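Local coordinates for phosphoribosylformylglycinamidine synthase 2 (Thermus thermophilus, PDB 3VIU), which belongs to the AIR synthase related (PurM-like) family, carrying two pairs of N- and C-terminal domains in one chain, and holds ADP and magnesium, at residues 570-578 with 587-595; 638-648 with 689-700. All coordinates share one frame; numbering follows the deposited sequence.

Contact 1 of 2, residues 570-578 with 587-595; sequences ERGELGASE and EFGHPPRLD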
ATOM      1  N   GLU A 570       4.833  25.773  15.626  1.00 25.02           N
ATOM      2  CA  GLU A 570       6.216  25.609  15.191  1.00 26.31           C
ATOM      3  C   GLU A 570       7.003  24.548  15.924  1.00 25.77           C
ATOM      4  O   GLU A 570       7.907  23.943  15.355  1.00 24.84           O
ATOM      5  CB  GLU A 570       6.968  26.937  15.315  1.00 27.55           C
ATOM      6  CG  GLU A 570       6.203  28.145  14.808  1.00 31.52           C
ATOM      7  CD  GLU A 570       7.016  29.423  14.883  1.00 32.72           C
ATOM      8  OE1 GLU A 570       7.788  29.584  15.854  1.00 33.37           O
ATOM      9  OE2 GLU A 570       6.873  30.271  13.977  1.00 32.95           O
ATOM     10  N   ARG A 571       6.671  24.335  17.191  1.00 27.22           N
ATOM     11  CA  ARG A 571       7.366  23.351  18.005  1.00 27.23           C
ATOM     12  C   ARG A 571       7.022  21.909  17.688  1.00 24.98           C
ATOM     13  O   ARG A 571       5.857  21.523  17.706  1.00 26.02           O
ATOM     14  CB  ARG A 571       7.084  23.584  19.488  1.00 30.97           C
ATOM     15  CG  ARG A 571       8.209  24.259  20.238  1.00 38.44           C
ATOM     16  CD  ARG A 571       8.077  24.016  21.731  1.00 43.64           C
ATOM     17  NE  ARG A 571       9.127  24.679  22.503  1.00 50.42           N
ATOM     18  CZ  ARG A 571      10.431  24.473  22.338  1.00 52.22           C
ATOM     19  NH1 ARG A 571      10.861  23.619  21.420  1.00 53.97           N
ATOM     20  NH2 ARG A 571      11.310  25.115  23.100  1.00 54.16           N
ATOM     21  N   GLY A 572       8.052  21.124  17.399  1.00 21.94           N
ATOM     22  CA  GLY A 572       7.878  19.710  17.136  1.00 20.90           C
ATOM     23  C   GLY A 572       8.601  18.981  18.259  1.00 19.21           C
ATOM     24  O   GLY A 572       9.221  19.624  19.105  1.00 20.17           O
ATOM     25  N   GLU A 573       8.526  17.656  18.292  1.00 18.92           N
ATOM     26  CA  GLU A 573       9.214  16.897  19.335  1.00 18.50           C
ATOM     27  C   GLU A 573      10.408  16.170  18.704  1.00 18.00           C
ATOM     28  O   GLU A 573      10.455  15.974  17.483  1.00 18.61           O
ATOM     29  CB  GLU A 573       8.252  15.899  19.990  1.00 21.13           C
ATOM     30  CG  GLU A 573       6.879  16.481  20.327  1.00 25.71           C
ATOM     31  CD  GLU A 573       5.943  15.480  21.010  1.00 30.06           C
ATOM     32  OE1 GLU A 573       4.708  15.675  20.937  1.00 31.04           O
ATOM     33  OE2 GLU A 573       6.434  14.507  21.629  1.00 32.49           O
ATOM     34  N   LEU A 574      11.366  15.761  19.528  1.00 15.49           N
ATOM     35  CA  LEU A 574      12.560  15.095  19.020  1.00 15.89           C
ATOM     36  C   LEU A 574      12.551  13.571  19.096  1.00 15.85           C
ATOM     37  O   LEU A 574      13.362  12.918  18.442  1.00 16.74           O
ATOM     38  CB  LEU A 574      13.793  15.626  19.762  1.00 15.85           C
ATOM     39  CG  LEU A 574      13.922  17.151  19.753  1.00 15.05           C
ATOM     40  CD1 LEU A 574      15.001  17.595  20.722  1.00 13.09           C
ATOM     41  CD2 LEU A 574      14.221  17.616  18.341  1.00 12.85           C
ATOM     42  N   GLY A 575      11.647  13.009  19.897  1.00 14.90           N
ATOM     43  CA  GLY A 575      11.574  11.567  20.044  1.00 12.49           C
ATOM     44  C   GLY A 575      11.350  10.810  18.749  1.00 13.04           C
ATOM     45  O   GLY A 575      10.416  11.100  18.011  1.00 14.11           O
ATOM     46  N   ALA A 576      12.214   9.838  18.470  1.00 12.14           N
ATOM     47  CA  ALA A 576      12.104   9.020  17.264  1.00 12.88           C
ATOM     48  C   ALA A 576      12.160   9.870  15.998  1.00 13.20           C
ATOM     49  O   ALA A 576      11.682   9.456  14.950  1.00 14.23           O
ATOM     50  CB  ALA A 576      10.798   8.226  17.299  1.00 10.27           C
ATOM     51  N   SER A 577      12.757  11.052  16.085  1.00 13.08           N
ATOM     52  CA  SER A 577      12.807  11.927  14.924  1.00 12.99           C
ATOM     53  C   SER A 577      14.020  11.708  14.050  1.00 15.52           C
ATOM     54  O   SER A 577      14.955  10.979  14.412  1.00 14.33           O
ATOM     55  CB  SER A 577      12.795  13.384  15.359  1.00 14.03           C
ATOM     56  OG  SER A 577      14.034  13.731  15.957  1.00 11.88           O
ATOM     57  N   GLU A 578      13.990  12.362  12.890  1.00 15.25           N
ATOM     58  CA  GLU A 578      15.084  12.306  11.935  1.00 14.98           C
ATOM     59  C   GLU A 578      16.287  13.043  12.517  1.00 15.27           C
ATOM     60  O   GLU A 578      17.394  12.526  12.535  1.00 17.07           O
ATOM     61  CB  GLU A 578      14.687  12.981  10.618  1.00 14.56           C
ATOM     62  CG  GLU A 578      13.840  12.150   9.687  1.00 18.48           C
ATOM     63  CD  GLU A 578      14.519  10.846   9.294  1.00 22.49           C
ATOM     64  OE1 GLU A 578      15.773  10.819   9.207  1.00 21.09           O
ATOM     65  OE2 GLU A 578      13.790   9.855   9.064  1.00 24.81           O
ATOM     66  N   GLU A 587      17.829   5.949  17.824  1.00 16.78           N
ATOM     67  CA  GLU A 587      16.400   6.233  17.813  1.00 17.62           C
ATOM     68  C   GLU A 587      15.823   5.801  19.147  1.00 17.75           C
ATOM     69  O   GLU A 587      15.924   4.640  19.542  1.00 16.87           O
ATOM     70  CB  GLU A 587      15.684   5.517  16.655  1.00 17.98           C
ATOM     71  CG  GLU A 587      15.521   4.022  16.812  1.00 23.53           C
ATOM     72  CD  GLU A 587      14.630   3.396  15.737  1.00 24.88           C
ATOM     73  OE1 GLU A 587      14.351   2.185  15.847  1.00 26.80           O
ATOM     74  OE2 GLU A 587      14.215   4.100  14.787  1.00 24.97           O
ATOM     75  N   PHE A 588      15.226   6.757  19.846  1.00 18.12           N
ATOM     76  CA  PHE A 588      14.654   6.498  21.158  1.00 18.56           C
ATOM     77  C   PHE A 588      13.719   7.644  21.510  1.00 17.16           C
ATOM     78  O   PHE A 588      13.553   8.567  20.723  1.00 19.24           O
ATOM     79  CB  PHE A 588      15.786   6.378  22.190  1.00 16.04           C
ATOM     80  CG  PHE A 588      16.680   7.588  22.259  1.00 15.67           C
ATOM     81  CD1 PHE A 588      16.446   8.590  23.196  1.00 16.23           C
ATOM     82  CD2 PHE A 588      17.758   7.724  21.390  1.00 15.05           C
ATOM     83  CE1 PHE A 588      17.280   9.715  23.266  1.00 18.79           C
ATOM     84  CE2 PHE A 588      18.600   8.842  21.448  1.00 14.66           C
ATOM     85  CZ  PHE A 588      18.362   9.838  22.387  1.00 16.48           C
ATOM     86  N   GLY A 589      13.114   7.590  22.689  1.00 16.57           N
ATOM     87  CA  GLY A 589      12.201   8.646  23.083  1.00 16.60           C
ATOM     88  C   GLY A 589      10.793   8.373  22.594  1.00 16.28           C
ATOM     89  O   GLY A 589      10.582   7.489  21.775  1.00 15.53           O
ATOM     90  N   HIS A 590       9.826   9.130  23.098  1.00 17.86           N
ATOM     91  CA  HIS A 590       8.441   8.952  22.692  1.00 19.00           C
ATOM     92  C   HIS A 590       8.192   9.601  21.333  1.00 18.04           C
ATOM     93  O   HIS A 590       8.689  10.685  21.063  1.00 17.34           O
ATOM     94  CB  HIS A 590       7.499   9.581  23.721  1.00 22.19           C
ATOM     95  CG  HIS A 590       6.070   9.147  23.579  1.00 29.04           C
ATOM     96  ND1 HIS A 590       5.578   7.995  24.158  1.00 29.74           N
ATOM     97  CD2 HIS A 590       5.034   9.693  22.894  1.00 30.05           C
ATOM     98  CE1 HIS A 590       4.304   7.850  23.836  1.00 29.25           C
ATOM     99  NE2 HIS A 590       3.951   8.867  23.069  1.00 30.92           N
ATOM    100  N   PRO A 591       7.447   8.919  20.444  1.00 17.08           N
ATOM    101  CA  PRO A 591       7.147   9.481  19.121  1.00 16.29           C
ATOM    102  C   PRO A 591       6.224  10.682  19.341  1.00 16.45           C
ATOM    103  O   PRO A 591       5.623  10.808  20.396  1.00 17.25           O
ATOM    104  CB  PRO A 591       6.436   8.332  18.415  1.00 14.50           C
ATOM    105  CG  PRO A 591       7.070   7.139  19.014  1.00 13.63           C
ATOM    106  CD  PRO A 591       7.118   7.487  20.481  1.00 14.89           C
ATOM    107  N   PRO A 592       6.091  11.571  18.351  1.00 17.59           N
ATOM    108  CA  PRO A 592       5.216  12.734  18.546  1.00 18.19           C
ATOM    109  C   PRO A 592       3.778  12.377  18.932  1.00 18.99           C
ATOM    110  O   PRO A 592       3.178  11.464  18.361  1.00 18.00           O
ATOM    111  CB  PRO A 592       5.281  13.448  17.194  1.00 17.30           C
ATOM    112  CG  PRO A 592       6.628  13.082  16.681  1.00 19.23           C
ATOM    113  CD  PRO A 592       6.726  11.611  17.025  1.00 18.51           C
ATOM    114  N   ARG A 593       3.225  13.095  19.904  1.00 19.86           N
ATOM    115  CA  ARG A 593       1.845  12.845  20.299  1.00 20.68           C
ATOM    116  C   ARG A 593       0.967  13.161  19.090  1.00 19.15           C
ATOM    117  O   ARG A 593       1.317  13.991  18.252  1.00 17.47           O
ATOM    118  CB  ARG A 593       1.420  13.749  21.459  1.00 23.95           C
ATOM    119  CG  ARG A 593       2.060  13.469  22.803  1.00 28.87           C
ATOM    120  CD  ARG A 593       1.273  14.199  23.888  1.00 35.86           C
ATOM    121  NE  ARG A 593       2.090  15.082  24.723  1.00 42.45           N
ATOM    122  CZ  ARG A 593       2.778  16.135  24.276  1.00 45.98           C
ATOM    123  NH1 ARG A 593       2.766  16.459  22.985  1.00 45.22           N
ATOM    124  NH2 ARG A 593       3.472  16.877  25.132  1.00 46.11           N
ATOM    125  N   LEU A 594      -0.178  12.500  19.009  1.00 18.12           N
ATOM    126  CA  LEU A 594      -1.098  12.709  17.907  1.00 16.80           C
ATOM    127  C   LEU A 594      -2.512  12.925  18.439  1.00 17.09           C
ATOM    128  O   LEU A 594      -3.115  12.026  19.032  1.00 17.21           O
ATOM    129  CB  LEU A 594      -1.053  11.504  16.968  1.00 15.15           C
ATOM    130  CG  LEU A 594      -2.057  11.391  15.819  1.00 18.26           C
ATOM    131  CD1 LEU A 594      -2.082  12.666  14.977  1.00 18.03           C
ATOM    132  CD2 LEU A 594      -1.666  10.194  14.960  1.00 17.30           C
ATOM    133  N   ASP A 595      -3.015  14.138  18.232  1.00 15.54           N
ATOM    134  CA  ASP A 595      -4.354  14.537  18.647  1.00 15.18           C
ATOM    135  C   ASP A 595      -5.206  14.323  17.405  1.00 14.03           C
ATOM    136  O   ASP A 595      -5.176  15.122  16.469  1.00 13.82           O
ATOM    137  CB  ASP A 595      -4.360  16.025  19.039  1.00 17.52           C
ATOM    138  CG  ASP A 595      -5.740  16.536  19.447  1.00 20.01           C
ATOM    139  OD1 ASP A 595      -6.753  16.064  18.888  1.00 18.52           O
ATOM    140  OD2 ASP A 595      -5.806  17.434  20.320  1.00 22.00           O
TER
HETATM  141  O   HOH W   1       2.895  16.166  18.599  1.00 24.51           O
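Gly575 and Gly589 bring the two loops together with their CA atoms 4.3 Å apart, the touching parts running 134° apart in direction. The loop 570-578 forms a type II beta turn from Leu574 to Ser577, and Ser577 is the N-cap of helix 578-584, its OG bonding to Leu580 N as well as to Leu574 O (2.7 Å); segment 587-595 leaves this helix and doubles back over the turn. Ala576 N donates to Phe588 O at 2.9 Å, and a CA-H...O contact from Gly575 CA to His590 O, 3.2 Å, lies beside it. Next to them, Ala576 CB rests on Pro591 CG, and both side chains also touch Tyr453 of helix 451-456. At the other end Glu573 reaches across with CG beside its own backbone N (chi1 -45°) and the chain extended beyond, which lays the carboxylate over Pro592 CA. Three donors converge on its OE1. Arg593 NH1 forms a salt bridge to it at 2.9 Å, the guanidinium and carboxylate planes 65° apart, while Arg593 N donates to Glu573 OE1 from above the carboxylate plane (3.2 Å). A water is the third, donating to Glu573 OE1 at 3.0 Å and to Arg593 O at 2.7 Å.

Contact 2 of 2, residues 638-648 with 689-700; sequences GVGATVEVREE and ETGGKSLTVLTP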
ATOM      1  N   GLY A 638      11.767  26.415  -8.055  1.00 15.25           N
ATOM      2  CA  GLY A 638      12.909  27.274  -7.788  1.00 15.28           C
ATOM      3  C   GLY A 638      12.546  28.632  -7.209  1.00 16.62           C
ATOM      4  O   GLY A 638      13.261  29.614  -7.410  1.00 17.79           O
ATOM      5  N   VAL A 639      11.426  28.690  -6.496  1.00 15.31           N
ATOM      6  CA  VAL A 639      10.959  29.915  -5.863  1.00 14.21           C
ATOM      7  C   VAL A 639      11.244  29.786  -4.362  1.00 15.46           C
ATOM      8  O   VAL A 639      10.779  28.836  -3.720  1.00 16.66           O
ATOM      9  CB  VAL A 639       9.443  30.093  -6.108  1.00 16.02           C
ATOM     10  CG1 VAL A 639       8.887  31.211  -5.236  1.00 13.84           C
ATOM     11  CG2 VAL A 639       9.195  30.385  -7.584  1.00 11.38           C
ATOM     12  N   GLY A 640      12.008  30.732  -3.810  1.00 13.59           N
ATOM     13  CA  GLY A 640      12.367  30.682  -2.401  1.00 11.68           C
ATOM     14  C   GLY A 640      11.340  31.243  -1.440  1.00 13.36           C
ATOM     15  O   GLY A 640      10.199  31.503  -1.828  1.00 14.31           O
ATOM     16  N   ALA A 641      11.734  31.429  -0.180  1.00 12.59           N
ATOM     17  CA  ALA A 641      10.828  31.984   0.829  1.00 11.53           C
ATOM     18  C   ALA A 641      11.588  32.738   1.908  1.00 11.27           C
ATOM     19  O   ALA A 641      12.774  32.489   2.136  1.00 11.44           O
ATOM     20  CB  ALA A 641       9.994  30.879   1.461  1.00  7.93           C
ATOM     21  N   THR A 642      10.891  33.664   2.558  1.00  9.90           N
ATOM     22  CA  THR A 642      11.453  34.478   3.634  1.00 10.29           C
ATOM     23  C   THR A 642      10.453  34.450   4.781  1.00  9.59           C
ATOM     24  O   THR A 642       9.310  34.859   4.626  1.00 11.11           O
ATOM     25  CB  THR A 642      11.679  35.944   3.188  1.00  9.66           C
ATOM     26  OG1 THR A 642      12.582  35.974   2.072  1.00 11.03           O
ATOM     27  CG2 THR A 642      12.274  36.755   4.326  1.00  4.69           C
ATOM     28  N   VAL A 643      10.885  33.970   5.936  1.00 10.53           N
ATOM     29  CA  VAL A 643       9.987  33.854   7.071  1.00 13.38           C
ATOM     30  C   VAL A 643      10.654  34.100   8.413  1.00 14.46           C
ATOM     31  O   VAL A 643      11.859  34.296   8.503  1.00 12.26           O
ATOM     32  CB  VAL A 643       9.376  32.438   7.121  1.00 15.11           C
ATOM     33  CG1 VAL A 643       8.678  32.110   5.803  1.00 18.36           C
ATOM     34  CG2 VAL A 643      10.470  31.418   7.396  1.00 14.15           C
ATOM     35  N   GLU A 644       9.842  34.083   9.461  1.00 18.45           N
ATOM     36  CA  GLU A 644      10.336  34.248  10.813  1.00 21.22           C
ATOM     37  C   GLU A 644       9.831  33.116  11.701  1.00 22.75           C
ATOM     38  O   GLU A 644       8.640  32.832  11.740  1.00 22.83           O
ATOM     39  CB  GLU A 644       9.864  35.560  11.429  1.00 22.39           C
ATOM     40  CG  GLU A 644      10.167  35.611  12.930  1.00 26.85           C
ATOM     41  CD  GLU A 644       9.289  36.575  13.686  1.00 29.82           C
ATOM     42  OE1 GLU A 644       8.050  36.461  13.569  1.00 31.36           O
ATOM     43  OE2 GLU A 644       9.838  37.439  14.406  1.00 32.45           O
ATOM     44  N   VAL A 645      10.735  32.471  12.421  1.00 25.11           N
ATOM     45  CA  VAL A 645      10.333  31.418  13.331  1.00 28.29           C
ATOM     46  C   VAL A 645      10.641  31.979  14.712  1.00 29.43           C
ATOM     47  O   VAL A 645      11.789  32.303  15.014  1.00 29.88           O
ATOM     48  CB  VAL A 645      11.115  30.111  13.073  1.00 27.45           C
ATOM     49  CG1 VAL A 645      12.591  30.322  13.309  1.00 31.27           C
ATOM     50  CG2 VAL A 645      10.590  29.018  13.966  1.00 29.05           C
ATOM     51  N   ARG A 646       9.609  32.106  15.538  1.00 31.78           N
ATOM     52  CA  ARG A 646       9.756  32.678  16.873  1.00 34.51           C
ATOM     53  C   ARG A 646      10.502  31.872  17.913  1.00 35.77           C
ATOM     54  O   ARG A 646      10.968  32.419  18.913  1.00 35.06           O
ATOM     55  CB  ARG A 646       8.388  33.059  17.418  1.00 35.71           C
ATOM     56  CG  ARG A 646       7.823  34.236  16.685  1.00 40.29           C
ATOM     57  CD  ARG A 646       6.520  34.690  17.266  1.00 45.14           C
ATOM     58  NE  ARG A 646       6.007  35.823  16.507  1.00 48.76           N
ATOM     59  CZ  ARG A 646       4.769  36.284  16.603  1.00 50.87           C
ATOM     60  NH1 ARG A 646       3.904  35.708  17.434  1.00 51.36           N
ATOM     61  NH2 ARG A 646       4.395  37.308  15.853  1.00 51.14           N
ATOM     62  N   GLU A 647      10.621  30.573  17.694  1.00 37.35           N
ATOM     63  CA  GLU A 647      11.335  29.754  18.649  1.00 38.75           C
ATOM     64  C   GLU A 647      12.579  29.202  18.002  1.00 39.05           C
ATOM     65  O   GLU A 647      12.533  28.703  16.881  1.00 39.59           O
ATOM     66  CB  GLU A 647      10.458  28.603  19.112  1.00 41.56           C
ATOM     67  CG  GLU A 647       9.164  29.040  19.741  1.00 46.10           C
ATOM     68  CD  GLU A 647       8.214  27.885  19.918  1.00 49.50           C
ATOM     69  OE1 GLU A 647       7.708  27.375  18.895  1.00 50.05           O
ATOM     70  OE2 GLU A 647       7.983  27.481  21.078  1.00 51.34           O
ATOM     71  N   GLU A 648      13.702  29.318  18.691  1.00 40.21           N
ATOM     72  CA  GLU A 648      14.934  28.764  18.163  1.00 39.41           C
ATOM     73  C   GLU A 648      15.068  27.426  18.872  1.00 36.17           C
ATOM     74  O   GLU A 648      14.289  27.115  19.776  1.00 34.18           O
ATOM     75  CB  GLU A 648      16.121  29.677  18.472  1.00 42.90           C
ATOM     76  CG  GLU A 648      16.848  30.162  17.227  1.00 47.37           C
ATOM     77  CD  GLU A 648      17.813  29.132  16.655  1.00 51.53           C
ATOM     78  OE1 GLU A 648      17.424  27.949  16.535  1.00 52.63           O
ATOM     79  OE2 GLU A 648      18.961  29.509  16.314  1.00 53.71           O
ATOM     80  N   GLU A 689       6.589  35.351   3.384  1.00 17.57           N
ATOM     81  CA  GLU A 689       6.186  35.298   1.980  1.00 20.03           C
ATOM     82  C   GLU A 689       7.143  34.490   1.106  1.00 19.48           C
ATOM     83  O   GLU A 689       8.246  34.139   1.527  1.00 20.37           O
ATOM     84  CB  GLU A 689       6.038  36.715   1.394  1.00 20.10           C
ATOM     85  CG  GLU A 689       7.233  37.633   1.589  1.00 21.70           C
ATOM     86  CD  GLU A 689       7.137  38.917   0.762  1.00 25.74           C
ATOM     87  OE1 GLU A 689       6.007  39.379   0.498  1.00 27.14           O
ATOM     88  OE2 GLU A 689       8.194  39.475   0.384  1.00 27.52           O
ATOM     89  N   THR A 690       6.711  34.203  -0.116  1.00 17.37           N
ATOM     90  CA  THR A 690       7.528  33.441  -1.051  1.00 16.75           C
ATOM     91  C   THR A 690       8.315  34.384  -1.940  1.00 17.71           C
ATOM     92  O   THR A 690       8.053  35.590  -1.966  1.00 18.15           O
ATOM     93  CB  THR A 690       6.661  32.542  -1.961  1.00 14.96           C
ATOM     94  OG1 THR A 690       5.714  33.355  -2.674  1.00 16.46           O
ATOM     95  CG2 THR A 690       5.917  31.506  -1.139  1.00 11.73           C
ATOM     96  N   GLY A 691       9.280  33.829  -2.666  1.00 16.85           N
ATOM     97  CA  GLY A 691      10.076  34.631  -3.571  1.00 15.43           C
ATOM     98  C   GLY A 691      11.572  34.539  -3.357  1.00 15.83           C
ATOM     99  O   GLY A 691      12.043  34.123  -2.294  1.00 13.84           O
ATOM    100  N   GLY A 692      12.316  34.922  -4.389  1.00 13.74           N
ATOM    101  CA  GLY A 692      13.763  34.920  -4.313  1.00 13.81           C
ATOM    102  C   GLY A 692      14.423  33.585  -4.561  1.00 15.62           C
ATOM    103  O   GLY A 692      13.752  32.579  -4.780  1.00 16.52           O
ATOM    104  N   LYS A 693      15.752  33.581  -4.523  1.00 16.42           N
ATOM    105  CA  LYS A 693      16.518  32.367  -4.740  1.00 16.35           C
ATOM    106  C   LYS A 693      17.214  31.928  -3.465  1.00 16.06           C
ATOM    107  O   LYS A 693      18.349  31.450  -3.489  1.00 14.08           O
ATOM    108  CB  LYS A 693      17.542  32.566  -5.862  1.00 18.76           C
ATOM    109  CG  LYS A 693      16.930  32.584  -7.260  1.00 22.79           C
ATOM    110  CD  LYS A 693      16.815  34.001  -7.809  1.00 25.48           C
ATOM    111  CE  LYS A 693      16.258  33.999  -9.237  1.00 30.55           C
ATOM    112  NZ  LYS A 693      16.363  35.337  -9.904  1.00 29.77           N
ATOM    113  N   SER A 694      16.521  32.105  -2.346  1.00 15.25           N
ATOM    114  CA  SER A 694      17.044  31.693  -1.052  1.00 16.25           C
ATOM    115  C   SER A 694      15.926  31.321  -0.101  1.00 14.81           C
ATOM    116  O   SER A 694      14.769  31.683  -0.304  1.00 14.51           O
ATOM    117  CB  SER A 694      17.857  32.815  -0.400  1.00 17.80           C
ATOM    118  OG  SER A 694      19.115  32.980  -1.030  1.00 27.36           O
ATOM    119  N   LEU A 695      16.283  30.558   0.920  1.00 13.25           N
ATOM    120  CA  LEU A 695      15.351  30.219   1.977  1.00 11.51           C
ATOM    121  C   LEU A 695      15.965  31.051   3.100  1.00 10.98           C
ATOM    122  O   LEU A 695      17.137  30.864   3.441  1.00 10.54           O
ATOM    123  CB  LEU A 695      15.404  28.736   2.333  1.00  9.44           C
ATOM    124  CG  LEU A 695      14.638  28.412   3.617  1.00  9.15           C
ATOM    125  CD1 LEU A 695      13.181  28.811   3.439  1.00 10.41           C
ATOM    126  CD2 LEU A 695      14.748  26.928   3.954  1.00  8.93           C
ATOM    127  N   THR A 696      15.197  31.991   3.638  1.00 11.02           N
ATOM    128  CA  THR A 696      15.678  32.869   4.697  1.00 11.01           C
ATOM    129  C   THR A 696      14.781  32.761   5.929  1.00 11.72           C
ATOM    130  O   THR A 696      13.562  32.934   5.840  1.00 11.24           O
ATOM    131  CB  THR A 696      15.718  34.327   4.200  1.00 12.81           C
ATOM    132  OG1 THR A 696      16.567  34.407   3.051  1.00 13.84           O
ATOM    133  CG2 THR A 696      16.251  35.264   5.282  1.00 11.55           C
ATOM    134  N   VAL A 697      15.388  32.482   7.080  1.00 10.37           N
ATOM    135  CA  VAL A 697      14.625  32.310   8.306  1.00 11.69           C
ATOM    136  C   VAL A 697      15.094  33.190   9.455  1.00 13.61           C
ATOM    137  O   VAL A 697      16.211  33.036   9.954  1.00 13.59           O
ATOM    138  CB  VAL A 697      14.677  30.835   8.795  1.00 12.95           C
ATOM    139  CG1 VAL A 697      13.786  30.669  10.023  1.00 10.65           C
ATOM    140  CG2 VAL A 697      14.249  29.879   7.666  1.00  8.47           C
ATOM    141  N   LEU A 698      14.236  34.111   9.880  1.00 14.55           N
ATOM    142  CA  LEU A 698      14.579  34.981  10.990  1.00 16.07           C
ATOM    143  C   LEU A 698      14.202  34.269  12.282  1.00 17.41           C
ATOM    144  O   LEU A 698      13.096  33.744  12.415  1.00 17.65           O
ATOM    145  CB  LEU A 698      13.836  36.321  10.889  1.00 14.31           C
ATOM    146  CG  LEU A 698      14.036  37.297  12.059  1.00 12.76           C
ATOM    147  CD1 LEU A 698      15.495  37.683  12.188  1.00 10.16           C
ATOM    148  CD2 LEU A 698      13.192  38.530  11.846  1.00 12.39           C
ATOM    149  N   THR A 699      15.149  34.222  13.214  1.00 19.59           N
ATOM    150  CA  THR A 699      14.933  33.603  14.521  1.00 20.75           C
ATOM    151  C   THR A 699      15.291  34.683  15.536  1.00 21.66           C
ATOM    152  O   THR A 699      15.926  35.679  15.192  1.00 21.19           O
ATOM    153  CB  THR A 699      15.879  32.404  14.777  1.00 19.78           C
ATOM    154  OG1 THR A 699      17.233  32.871  14.813  1.00 22.70           O
ATOM    155  CG2 THR A 699      15.741  31.352  13.696  1.00 17.77           C
ATOM    156  N   PRO A 700      14.899  34.496  16.802  1.00 23.09           N
ATOM    157  CA  PRO A 700      15.223  35.503  17.817  1.00 23.35           C
ATOM    158  C   PRO A 700      16.739  35.702  17.949  1.00 24.47           C
ATOM    159  O   PRO A 700      17.194  36.695  18.519  1.00 24.37           O
ATOM    160  CB  PRO A 700      14.613  34.922  19.092  1.00 23.03           C
ATOM    161  CG  PRO A 700      13.482  34.076  18.588  1.00 22.47           C
ATOM    162  CD  PRO A 700      14.080  33.411  17.375  1.00 23.46           C
TER
HETATM  163  O   HOH W   2      11.121  35.205  -0.117  1.00 22.47           O
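Val645 CG1 lies 3.5 Å from Val697 CG1. The first torsion of Val645 (chi1 62°) sets CG1 between the backbone N and the carbonyl carbon, where it also meets Thr699 CG2 at 3.3 Å. Val643 and Val697 share a face of the sheet with Ala641 and Leu695; the two valines lie side by side, pointing the same way with CG2 against CG2, and Ala641 CB faces Leu695 CD1. Strand 641-644 sits between 694-699, parallel to it with axes 4.5 Å apart and 10° off, and the end of antiparallel strand 684-690, within the mixed seven-stranded sheet of an AIR synthase related C-terminal domain. Val643 is gripped on the 694-699 side by both its polar backbone atoms, N to Thr696 O (2.9 Å) and O from Leu698 N (2.8 Å). On the other side of the strand Thr642 and Glu689 form an antiparallel hydrogen-bonded pair, each N donating to the other's O. The reverse face carries Thr642 beside Thr696 and Glu644 beside Leu698, CB to CB 4.1 Å. A water joins Thr642 OG1 to Gly691 O, and Thr696 OG1 turns to Glu705 on the neighbouring strand 702-707. Where the chain turns at Gly691 and Gly692, Gly640 N donates to Gly692 O (2.7 Å).

In the fold
Contacts 1 and 2 follow one another along the chain, inside one AIR synthase related C-terminal domain, with centres about 24 Å apart. They meet through the start of segment 570-578: Glu570 OE1 accepts a weak hydrogen bond from Arg646 N (3.1 Å), and Arg571 NE forms a long, weak ion pair with Glu647 OE2 (3.3 Å). Glu570 OE2 also bridges to Arg685 on strand 684-690. No residue of either contact is a ligand of magnesium or lines the ADP pocket. The links to the metal are indirect: Pro592 O of contact 1 accepts from His464 on helix 458-475, which carries the magnesium ligand Asn472, whereas strands 684-690, 563-567 and 661-665 separate strand 641-644 of contact 2 from outermost strand 618-620, which ends on the ligand Asp620.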